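Side-chain contacts in MTH396 protein (Methanothermobacter thermautotrophicus, PDB 1NXH), which is of unknown function but forms an all-helical homodimer whose two subunits are joined by interchain disulfide bonds: residues S73-C78 and E111-G116; R65-K70 and L102-R107; E85-D90 and H121-S126. One frame throughout, in Å; residues are numbered along the deposited sequence.

Contact 1 of 3, residues S73-C78 and E111-G116; sequences SDLQLC and EALSEG
Asp74 and Leu113 lie opposite each other with their CA atoms 7.8 Å apart, and Leu75 stands at a similar distance from Gly116. The 111-116 segment is continuous helix, whereas 73-78 carries the end of helix 63-74 and the start of helix 77-83. Gln76, with positive phi, is the C-prime residue of a Schellman motif; one of its two bonds runs from Gln76 N to Ser73 O at 2.8 Å, the other from Leu77 N back to the helix, and the chain turns at once into the next helix. Leu75, the first residue to leave helical geometry, brings the end of its side chain against helix 109-124.

Leu113 carries the contact by splitting its two methyls between neighbours. Its CG is anti to the backbone N (chi1 -153°), which sends the fork out to the end of helix 63-74 and the residue after it. CD1 sits against Asp74, 3.5 Å from CB and 3.3 Å from OD1, the two side chains crossing at about a right angle. CD2 meets Leu75 CD2 at 3.4 Å, the leucines running past each other in opposite directions. Leu75 CD2 also comes within 4.2 Å of Gly116 C; glycine has no side chain, and the leucine lies directly on the helix backbone. Were Leu113 cut back to an alanine, Leu75 CD2 would probably be left without its methyl partner and a gap would open beside Asp74 CB.

The chemistry is apolar at its centre and polar at one margin. Leucine suits the buried middle because a branched end can serve two neighbours, and Leu75 packs further on Leu95. Asp74 OD1 both touches the Leu113 methyl and is hydrogen-bonded to Tyr109 OH, which implies that this oxygen keeps a polar partner beside the apolar patch.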
# COMPACT_ATOMS: atom_id res chain seq x y z
N SER A 73 -1.52 -3.68 2.69
CA SER A 73 -2.08 -3.32 1.40
C SER A 73 -1.77 -4.34 0.33
O SER A 73 -2.67 -4.97 -0.22
CB SER A 73 -1.55 -1.97 0.93
OG SER A 73 -1.96 -1.76 -0.41
N ASP A 74 -0.49 -4.50 0.04
CA ASP A 74 -0.06 -5.45 -0.97
C ASP A 74 -0.64 -6.85 -0.80
O ASP A 74 -0.87 -7.55 -1.79
CB ASP A 74 1.45 -5.52 -0.99
CG ASP A 74 2.07 -4.23 -1.40
OD1 ASP A 74 3.31 -4.14 -1.38
OD2 ASP A 74 1.31 -3.30 -1.77
N LEU A 75 -0.87 -7.25 0.45
CA LEU A 75 -1.42 -8.57 0.74
C LEU A 75 -2.94 -8.58 0.80
O LEU A 75 -3.54 -9.43 1.45
CB LEU A 75 -0.85 -9.11 2.04
CG LEU A 75 0.65 -9.39 2.03
CD1 LEU A 75 1.04 -10.09 3.34
CD2 LEU A 75 1.01 -10.27 0.85
N GLN A 76 -3.56 -7.62 0.13
CA GLN A 76 -5.01 -7.54 0.08
C GLN A 76 -5.68 -7.83 1.42
O GLN A 76 -6.72 -8.51 1.49
CB GLN A 76 -5.53 -8.51 -0.98
CG GLN A 76 -4.76 -8.48 -2.33
CD GLN A 76 -4.76 -7.11 -3.03
OE1 GLN A 76 -5.80 -6.44 -3.12
NE2 GLN A 76 -3.60 -6.70 -3.56
N LEU A 77 -5.09 -7.29 2.49
CA LEU A 77 -5.63 -7.51 3.81
C LEU A 77 -6.80 -6.63 4.16
O LEU A 77 -7.54 -6.92 5.10
CB LEU A 77 -4.53 -7.37 4.83
CG LEU A 77 -3.54 -8.51 4.68
CD1 LEU A 77 -2.48 -8.35 5.72
CD2 LEU A 77 -4.25 -9.85 4.84
N CYS A 78 -6.96 -5.54 3.43
CA CYS A 78 -8.10 -4.66 3.68
C CYS A 78 -9.33 -5.55 3.51
O CYS A 78 -10.28 -5.47 4.28
CB CYS A 78 -8.15 -3.52 2.65
SG CYS A 78 -9.45 -2.25 2.87
N GLU A 111 11.21 -9.29 -2.89
CA GLU A 111 11.37 -10.68 -2.53
C GLU A 111 10.58 -11.04 -1.28
O GLU A 111 9.90 -12.05 -1.26
CB GLU A 111 12.85 -10.99 -2.35
CG GLU A 111 13.67 -10.74 -3.61
CD GLU A 111 15.17 -10.70 -3.34
OE1 GLU A 111 15.66 -11.62 -2.65
OE2 GLU A 111 15.84 -9.76 -3.82
N ALA A 112 10.66 -10.20 -0.25
CA ALA A 112 9.96 -10.45 1.01
C ALA A 112 8.44 -10.57 0.86
O ALA A 112 7.80 -11.42 1.49
CB ALA A 112 10.29 -9.35 2.02
N LEU A 113 7.86 -9.72 0.02
CA LEU A 113 6.42 -9.75 -0.21
C LEU A 113 6.01 -11.11 -0.79
O LEU A 113 4.96 -11.66 -0.43
CB LEU A 113 6.02 -8.63 -1.18
CG LEU A 113 4.59 -8.08 -1.07
CD1 LEU A 113 4.32 -7.17 -2.22
CD2 LEU A 113 3.57 -9.21 -1.08
N SER A 114 6.83 -11.63 -1.70
CA SER A 114 6.55 -12.91 -2.34
C SER A 114 6.41 -13.98 -1.28
O SER A 114 5.46 -14.77 -1.31
CB SER A 114 7.68 -13.27 -3.30
OG SER A 114 7.82 -12.27 -4.29
N GLU A 115 7.34 -14.01 -0.33
CA GLU A 115 7.32 -14.98 0.75
C GLU A 115 6.06 -14.80 1.59
O GLU A 115 5.47 -15.77 2.09
CB GLU A 115 8.56 -14.81 1.64
CG GLU A 115 9.40 -16.07 1.80
CD GLU A 115 8.62 -17.22 2.44
OE1 GLU A 115 8.02 -17.00 3.51
OE2 GLU A 115 8.62 -18.33 1.87
N GLY A 116 5.63 -13.54 1.75
CA GLY A 116 4.43 -13.25 2.53
C GLY A 116 3.19 -13.75 1.80
O GLY A 116 2.19 -14.17 2.43

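Contact 2 of 3, residues R65-K70 and L102-R107; sequences RCIREK and LVLAGR
Ile67, Val103 and Leu104 meet through methyl groups alone, and the flat groups stand back from their interface. The guanidinium of Arg65 has Glu69 OE1 at its edge and in its plane; the salt bridge from NH1 is long, at 3.8 Å, and joins residues one helical turn apart on helix 63-74. The peptide carbonyl of Leu102 is gripped on both faces: Ala105 N approaches from one side at 2.6 Å and Arg107 N from the other at 3.2 Å. The second of these bonds, with that from Gly106 N to Val103 O, makes the Schellman motif that ends helix 89-104. Gly106 suits its C-prime position because a CB at this positive phi would be jammed against the preceding carbonyl O.

Across the contact, Ile67 does the reaching. Its CG1 is anti to the carbonyl carbon (chi1 -61°), and from there the extended branch carries CD1 out to both partners. Ile67 and Val103 approach tip to tip, CD1 lying 3.5 Å from Val103 CG2 while Ile67 CG2 meets Val103 CG1 at 3.7 Å. Both branches of each beta-branched residue are thus engaged, and two methyls on each let a small interface be filled by two methyl pairs. Leu104 slants across the same isoleucine, bringing its CD1 to Ile67 CD1 at the exposed margin.

Ile67 continues onto Thr100 of helix 89-104, and Arg68 fastens to the same helix by salt bridges to Glu93 and Asp97. Leu104 reaches Arg63 and Pro64 at the start of helix 63-74. Helix 109-124 comes in through Tyr109, against Lys70, while the face of helix 63-74 bearing Cys66 is joined by a disulfide to Cys78 of the second subunit.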
# COMPACT_ATOMS: atom_id res chain seq x y z
N ARG A 65 6.63 0.62 10.86
CA ARG A 65 5.23 0.99 10.72
C ARG A 65 4.85 1.16 9.25
O ARG A 65 3.82 0.66 8.81
CB ARG A 65 5.01 2.30 11.49
CG ARG A 65 3.68 2.96 11.29
CD ARG A 65 3.52 4.09 12.30
NE ARG A 65 4.30 5.29 12.00
CZ ARG A 65 4.09 6.06 10.94
NH1 ARG A 65 3.13 5.76 10.06
NH2 ARG A 65 4.81 7.16 10.75
N CYS A 66 5.69 1.85 8.50
CA CYS A 66 5.41 2.09 7.10
C CYS A 66 5.44 0.83 6.25
O CYS A 66 4.77 0.75 5.21
CB CYS A 66 6.37 3.13 6.55
SG CYS A 66 5.92 4.84 7.03
N ILE A 67 6.21 -0.15 6.70
CA ILE A 67 6.32 -1.40 5.96
C ILE A 67 5.09 -2.26 6.20
O ILE A 67 4.57 -2.88 5.27
CB ILE A 67 7.56 -2.20 6.36
CG1 ILE A 67 8.83 -1.38 6.06
CG2 ILE A 67 7.56 -3.54 5.61
CD1 ILE A 67 10.11 -1.99 6.57
N ARG A 68 4.62 -2.28 7.44
CA ARG A 68 3.44 -3.06 7.77
C ARG A 68 2.34 -2.55 6.89
O ARG A 68 1.64 -3.33 6.25
CB ARG A 68 3.05 -2.88 9.23
CG ARG A 68 4.18 -3.15 10.17
CD ARG A 68 3.67 -3.43 11.53
NE ARG A 68 2.67 -4.49 11.52
CZ ARG A 68 2.61 -5.44 12.45
NH1 ARG A 68 3.50 -5.43 13.44
NH2 ARG A 68 1.68 -6.39 12.41
N GLU A 69 2.18 -1.23 6.85
CA GLU A 69 1.15 -0.63 6.02
C GLU A 69 1.22 -1.17 4.60
O GLU A 69 0.22 -1.67 4.06
CB GLU A 69 1.31 0.89 5.98
CG GLU A 69 0.82 1.62 7.21
CD GLU A 69 0.70 3.11 6.97
OE1 GLU A 69 0.56 3.86 7.96
OE2 GLU A 69 0.73 3.53 5.78
N LYS A 70 2.41 -1.07 3.99
CA LYS A 70 2.63 -1.54 2.63
C LYS A 70 2.20 -3.01 2.54
O LYS A 70 1.44 -3.39 1.65
CB LYS A 70 4.12 -1.37 2.25
CG LYS A 70 4.38 -1.11 0.75
CD LYS A 70 5.82 -0.65 0.45
CE LYS A 70 6.22 -0.73 -1.06
NZ LYS A 70 5.58 0.28 -1.98
N LEU A 102 11.74 -9.59 8.39
CA LEU A 102 12.63 -9.87 7.28
C LEU A 102 13.15 -8.62 6.60
O LEU A 102 14.35 -8.36 6.59
CB LEU A 102 11.91 -10.71 6.25
CG LEU A 102 11.96 -12.21 6.49
CD1 LEU A 102 11.02 -12.92 5.54
CD2 LEU A 102 13.38 -12.68 6.29
N VAL A 103 12.23 -7.86 6.01
CA VAL A 103 12.61 -6.66 5.29
C VAL A 103 13.46 -5.74 6.15
O VAL A 103 14.37 -5.09 5.65
CB VAL A 103 11.34 -5.95 4.74
CG1 VAL A 103 10.16 -6.23 5.64
CG2 VAL A 103 11.57 -4.46 4.59
N LEU A 104 13.18 -5.72 7.44
CA LEU A 104 13.95 -4.88 8.35
C LEU A 104 15.36 -5.41 8.52
O LEU A 104 16.26 -4.69 8.93
CB LEU A 104 13.27 -4.85 9.72
CG LEU A 104 12.45 -3.64 10.18
CD1 LEU A 104 12.10 -2.71 9.03
CD2 LEU A 104 11.20 -4.15 10.86
N ALA A 105 15.54 -6.68 8.20
CA ALA A 105 16.85 -7.29 8.34
C ALA A 105 17.58 -7.31 7.00
O ALA A 105 18.52 -8.07 6.83
CB ALA A 105 16.71 -8.68 8.89
N GLY A 106 17.13 -6.48 6.06
CA GLY A 106 17.79 -6.42 4.77
C GLY A 106 17.07 -7.07 3.61
O GLY A 106 17.37 -6.78 2.44
N ARG A 107 16.11 -7.95 3.91
CA ARG A 107 15.36 -8.64 2.87
C ARG A 107 14.78 -7.63 1.89
O ARG A 107 14.24 -6.61 2.30
CB ARG A 107 14.24 -9.46 3.51
CG ARG A 107 14.00 -10.81 2.86
CD ARG A 107 13.69 -10.68 1.38
NE ARG A 107 13.47 -11.98 0.75
CZ ARG A 107 14.39 -12.94 0.69
NH1 ARG A 107 15.59 -12.76 1.21
NH2 ARG A 107 14.09 -14.09 0.11

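Contact 3 of 3, residues E85-D90 and H121-S126; sequences EIISVD and HEILRS
Leu124 CD2 lies against Ile87 and Ile86, and this one methyl is the focus of the close packing. It is 3.4 Å from Ile87 CD1 and 3.7 Å from Ile86 CG2, the long branch of Ile87 crossing the leucine at about a right angle. Ile87 CG1 is anti to the carbonyl carbon (chi1 -73°), an arrangement that extends CD1 over the last turn of helix 109-124. Ile123 adds a looser touch, its CG2 standing 4.0 Å from Ile87 CD1. Ile86 and Ile87 are buried although they lie outside a helix; the CG2 methyl of the first and the CD1 methyl of the second fill in against Leu124 and Ile123.

The outer side has little apolar contact between the two segments but is held by polar bonds. Arg125 folds back along its own segment, with His121 CB 4.1 Å above the centre of one guanidinium face, and forms a salt bridge with Glu38 of the second subunit. Ser126 OG donates to Glu122 O at 3.0 Å from above the carbonyl plane, 39° out of it, and so fastens the chain terminus to the final helical turn. On the other segment Ser88 is the N-cap of helix 89-104, its short hydroxyl reaching Asp91 N.

The contact thus joins the connection that leads from helix 77-83 into helix 89-104 to the last turn of helix 109-124. Helix 77-83 backs it, with Leu80 against Ile86 and Val81 against Ile87. From the second subunit, Lys46 bonds the carbonyls of Ile123 and Leu124, while Ile42 and Leu43 of that subunit extend the apolar cluster.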
# COMPACT_ATOMS: atom_id res chain seq x y z
N GLU A 85 -13.04 -10.89 6.47
CA GLU A 85 -12.73 -11.60 7.70
C GLU A 85 -12.37 -13.06 7.44
O GLU A 85 -12.57 -13.93 8.29
CB GLU A 85 -13.91 -11.53 8.68
CG GLU A 85 -14.33 -10.13 9.02
CD GLU A 85 -15.38 -10.12 10.12
OE1 GLU A 85 -15.10 -10.68 11.20
OE2 GLU A 85 -16.48 -9.57 9.90
N ILE A 86 -11.84 -13.33 6.26
CA ILE A 86 -11.40 -14.66 5.86
C ILE A 86 -10.17 -15.03 6.70
O ILE A 86 -9.86 -16.22 6.88
CB ILE A 86 -10.99 -14.66 4.39
CG1 ILE A 86 -12.20 -14.39 3.51
CG2 ILE A 86 -10.31 -15.96 4.03
CD1 ILE A 86 -11.84 -14.21 2.05
N ILE A 87 -9.47 -14.01 7.19
CA ILE A 87 -8.28 -14.22 8.01
C ILE A 87 -8.30 -13.52 9.37
O ILE A 87 -8.58 -12.32 9.48
CB ILE A 87 -7.02 -13.82 7.23
CG1 ILE A 87 -6.77 -14.88 6.16
CG2 ILE A 87 -5.85 -13.64 8.18
CD1 ILE A 87 -5.54 -14.66 5.36
N SER A 88 -8.01 -14.28 10.41
CA SER A 88 -8.03 -13.73 11.75
C SER A 88 -7.04 -12.61 11.87
O SER A 88 -6.00 -12.61 11.21
CB SER A 88 -7.67 -14.80 12.77
OG SER A 88 -6.32 -15.18 12.62
N VAL A 89 -7.37 -11.65 12.72
CA VAL A 89 -6.49 -10.51 12.96
C VAL A 89 -5.18 -11.05 13.51
O VAL A 89 -4.09 -10.61 13.12
CB VAL A 89 -7.07 -9.53 14.00
CG1 VAL A 89 -5.99 -8.56 14.44
CG2 VAL A 89 -8.25 -8.74 13.41
N ASP A 90 -5.30 -12.01 14.42
CA ASP A 90 -4.15 -12.63 15.04
C ASP A 90 -3.23 -13.13 13.94
O ASP A 90 -2.05 -12.80 13.92
CB ASP A 90 -4.61 -13.75 15.95
CG ASP A 90 -5.59 -13.26 17.02
OD1 ASP A 90 -5.94 -14.05 17.92
OD2 ASP A 90 -6.01 -12.09 16.96
N HIS A 121 -1.20 -17.66 1.37
CA HIS A 121 -1.89 -18.74 0.68
C HIS A 121 -2.02 -19.91 1.64
O HIS A 121 -3.07 -20.54 1.75
CB HIS A 121 -1.10 -19.19 -0.55
CG HIS A 121 -1.20 -18.24 -1.71
ND1 HIS A 121 -2.37 -18.05 -2.40
CD2 HIS A 121 -0.29 -17.41 -2.27
CE1 HIS A 121 -2.18 -17.14 -3.34
NE2 HIS A 121 -0.93 -16.74 -3.28
N GLU A 122 -0.92 -20.17 2.33
CA GLU A 122 -0.87 -21.24 3.30
C GLU A 122 -2.06 -21.08 4.23
O GLU A 122 -2.94 -21.93 4.29
CB GLU A 122 0.43 -21.14 4.08
CG GLU A 122 0.81 -22.38 4.83
CD GLU A 122 2.30 -22.56 4.84
OE1 GLU A 122 3.00 -21.57 5.15
OE2 GLU A 122 2.78 -23.68 4.55
N ILE A 123 -2.09 -19.96 4.94
CA ILE A 123 -3.15 -19.65 5.88
C ILE A 123 -4.52 -19.83 5.26
O ILE A 123 -5.38 -20.52 5.81
CB ILE A 123 -3.02 -18.20 6.39
CG1 ILE A 123 -1.72 -18.04 7.17
CG2 ILE A 123 -4.20 -17.85 7.28
CD1 ILE A 123 -1.38 -16.61 7.50
N LEU A 124 -4.73 -19.21 4.10
CA LEU A 124 -6.00 -19.31 3.42
C LEU A 124 -6.42 -20.76 3.26
O LEU A 124 -7.57 -21.12 3.48
CB LEU A 124 -5.93 -18.64 2.05
CG LEU A 124 -5.73 -17.12 2.07
CD1 LEU A 124 -5.64 -16.60 0.64
CD2 LEU A 124 -6.89 -16.46 2.83
N ARG A 125 -5.46 -21.60 2.86
CA ARG A 125 -5.73 -23.01 2.67
C ARG A 125 -5.54 -23.79 3.98
O ARG A 125 -4.74 -24.72 4.05
CB ARG A 125 -4.80 -23.57 1.61
CG ARG A 125 -4.78 -22.79 0.30
CD ARG A 125 -3.54 -23.18 -0.51
NE ARG A 125 -3.47 -22.59 -1.85
CZ ARG A 125 -2.37 -22.59 -2.60
NH1 ARG A 125 -1.26 -23.15 -2.12
NH2 ARG A 125 -2.38 -22.06 -3.81
N SER A 126 -6.27 -23.40 5.02
CA SER A 126 -6.17 -24.07 6.32
C SER A 126 -7.54 -24.23 6.95
O SER A 126 -7.81 -23.52 7.95
CB SER A 126 -5.28 -23.26 7.26
OG SER A 126 -3.96 -23.21 6.78
OXT SER A 126 -8.33 -25.06 6.45

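How the contacts relate
The three contacts tie together the helices that follow residue 63. Contacts 1 and 2 share helix 63-74, contacts 1 and 3 share helix 109-124, and contacts 2 and 3 share helix 89-104, so each pair has a helix in common. Contacts 1 and 2 have centres 11 Å apart and touch where Arg107 CD meets Ala112 N at 3.5 Å. Contact 3 lies farther out, its centre about 13 Å from that of contact 1 and 20 Å from that of contact 2. All three reach the second subunit; contacts 1 and 2 supply Cys78 and Cys66, the two halves of the interchain disulfides.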